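Long-range contact in uncharacterized protein (Chondromyces crocatus, PDB 6I86), which is of unknown function but is encoded in the crocagin gene cluster and probably takes part in making this ribosomally synthesised peptide product: residues R69-P73 against L152-R156. Residues are numbered along the deposited sequence; the frame is centred on the assembly and turned at random.
Sequences RSSAP and LWPER
The indole of Trp153 lies under the backbone of Ser71 and Ala72, a surface contact where two parallel strands of the mixed sheet, 60-69 and 148-154, end side by side. The only hydrogen bond between the two segments runs from Arg69 N to Leu152 O over 2.8 Å, with an N-H...O angle of 169°; Leu152 also makes a backbone hydrogen bond with Ile67. Past it, Arg69 O approaches Leu152 O and Trp153 CB without a hydrogen bond, and from Ser70 the chain passes over one face of the indole. The Ser71-Ala72 peptide rests on that face, Ala72 N being 3.6 Å from Trp153 CD2. Next along, Ala72 CA stands 3.6 Å from the centroid of the six-membered ring, only 4° off its normal, which meets the geometry of a CH-pi contact. Ala72 CB adds an apolar touch at 3.6 Å from Trp153 CZ2, while Pro73 CD meets Trp153 CZ3 obliquely at 3.9 Å. A chi1 of 64°, with CG between the backbone N and carbonyl carbon, swings the indole beneath the loop; Trp153 also touches Leu120 of the adjacent strand 115-123 and Leu85 of strand 82-90 beyond it. With an alanine here in place of the indole, the Ala72 backbone would probably lose the ring face it lies on and the loop be freer to shift. On the other flank, Ser70 OG hydrogen-bonds to Met3 N and Arg69 NH1 to Ala2 O. The contact thus finishes two adjacent parallel inner strands of the five-stranded mixed sheet, the loop after one folding across the aromatic side chain of the other.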
loop_
_atom_site.group_PDB
_atom_site.type_symbol
_atom_site.label_atom_id
_atom_site.label_comp_id
_atom_site.label_asym_id
_atom_site.label_seq_id
_atom_site.Cartn_x
_atom_site.Cartn_y
_atom_site.Cartn_z
ATOM N N ARG A 69 1.740 -3.062 13.506
ATOM C CA ARG A 69 1.828 -4.177 14.434
ATOM C C ARG A 69 3.093 -4.021 15.268
ATOM O O ARG A 69 4.060 -3.378 14.850
ATOM C CB ARG A 69 1.822 -5.520 13.682
ATOM C CG ARG A 69 1.292 -6.698 14.496
ATOM C CD ARG A 69 1.332 -7.998 13.694
ATOM N NE ARG A 69 0.224 -8.136 12.747
ATOM C CZ ARG A 69 -1.042 -8.367 13.087
ATOM N NH1 ARG A 69 -1.384 -8.500 14.362
ATOM N NH2 ARG A 69 -1.970 -8.477 12.145
ATOM N N SER A 70 3.075 -4.602 16.469
ATOM C CA SER A 70 4.225 -4.472 17.358
ATOM C C SER A 70 5.425 -5.271 16.869
ATOM O O SER A 70 6.556 -4.969 17.261
ATOM C CB SER A 70 3.860 -4.912 18.776
ATOM O OG SER A 70 3.690 -6.317 18.846
ATOM N N SER A 71 5.203 -6.281 16.035
ATOM C CA SER A 71 6.273 -7.080 15.452
ATOM C C SER A 71 5.713 -7.771 14.214
ATOM O O SER A 71 4.590 -7.488 13.781
ATOM C CB SER A 71 6.834 -8.077 16.474
ATOM O OG SER A 71 5.903 -9.107 16.756
ATOM N N ALA A 72 6.501 -8.677 13.639
ATOM C CA ALA A 72 6.035 -9.453 12.502
ATOM C C ALA A 72 4.785 -10.245 12.891
ATOM O O ALA A 72 4.641 -10.664 14.046
ATOM C CB ALA A 72 7.131 -10.400 12.016
ATOM N N PRO A 73 3.860 -10.457 11.953
ATOM C CA PRO A 73 2.602 -11.128 12.304
ATOM C C PRO A 73 2.835 -12.564 12.741
ATOM O O PRO A 73 3.699 -13.267 12.212
ATOM C CB PRO A 73 1.785 -11.057 11.008
ATOM C CG PRO A 73 2.795 -10.849 9.923
ATOM C CD PRO A 73 3.896 -10.043 10.539
ATOM N N LEU A 152 3.203 -3.049 8.987
ATOM C CA LEU A 152 4.366 -2.285 9.405
ATOM C C LEU A 152 4.712 -2.636 10.844
ATOM O O LEU A 152 3.821 -2.854 11.669
ATOM C CB LEU A 152 4.108 -0.777 9.297
ATOM C CG LEU A 152 4.175 -0.038 7.956
ATOM C CD1 LEU A 152 3.155 -0.561 6.951
ATOM C CD2 LEU A 152 3.986 1.458 8.182
ATOM N N TRP A 153 6.007 -2.694 11.142
ATOM C CA TRP A 153 6.460 -2.761 12.523
ATOM C C TRP A 153 7.832 -2.112 12.602
ATOM O O TRP A 153 8.554 -2.074 11.596
ATOM C CB TRP A 153 6.479 -4.204 13.068
ATOM C CG TRP A 153 7.412 -5.187 12.427
ATOM C CD1 TRP A 153 8.665 -5.517 12.849
ATOM C CD2 TRP A 153 7.142 -6.012 11.287
ATOM N NE1 TRP A 153 9.203 -6.480 12.029
ATOM C CE2 TRP A 153 8.287 -6.800 11.060
ATOM C CE3 TRP A 153 6.047 -6.149 10.427
ATOM C CZ2 TRP A 153 8.372 -7.712 10.009
ATOM C CZ3 TRP A 153 6.132 -7.057 9.383
ATOM C CH2 TRP A 153 7.284 -7.827 9.184
ATOM N N PRO A 154 8.208 -1.565 13.760
ATOM C CA PRO A 154 9.397 -0.705 13.826
ATOM C C PRO A 154 10.657 -1.424 13.365
ATOM O O PRO A 154 10.913 -2.572 13.734
ATOM C CB PRO A 154 9.483 -0.332 15.311
ATOM C CG PRO A 154 8.093 -0.492 15.821
ATOM C CD PRO A 154 7.533 -1.660 15.066
ATOM N N GLU A 155 11.444 -0.732 12.544
ATOM C CA GLU A 155 12.736 -1.255 12.122
ATOM C C GLU A 155 13.753 -1.033 13.232
ATOM O O GLU A 155 14.033 0.108 13.614
ATOM C CB GLU A 155 13.190 -0.613 10.813
ATOM C CG GLU A 155 14.352 -1.355 10.171
ATOM C CD GLU A 155 14.419 -1.186 8.666
ATOM O OE1 GLU A 155 13.611 -0.419 8.107
ATOM O OE2 GLU A 155 15.286 -1.829 8.039
ATOM N N ARG A 156 14.300 -2.129 13.741
ATOM C CA ARG A 156 15.107 -2.105 14.949
ATOM C C ARG A 156 16.535 -2.566 14.676
ATOM O O ARG A 156 17.193 -2.067 13.762
ATOM C CB ARG A 156 14.448 -2.982 16.015
ATOM C CG ARG A 156 13.078 -2.474 16.454
ATOM C CD ARG A 156 13.251 -1.481 17.575
ATOM N NE ARG A 156 12.181 -0.491 17.704
ATOM C CZ ARG A 156 11.227 -0.527 18.629
ATOM N NH1 ARG A 156 11.193 -1.506 19.522
ATOM N NH2 ARG A 156 10.307 0.428 18.667
#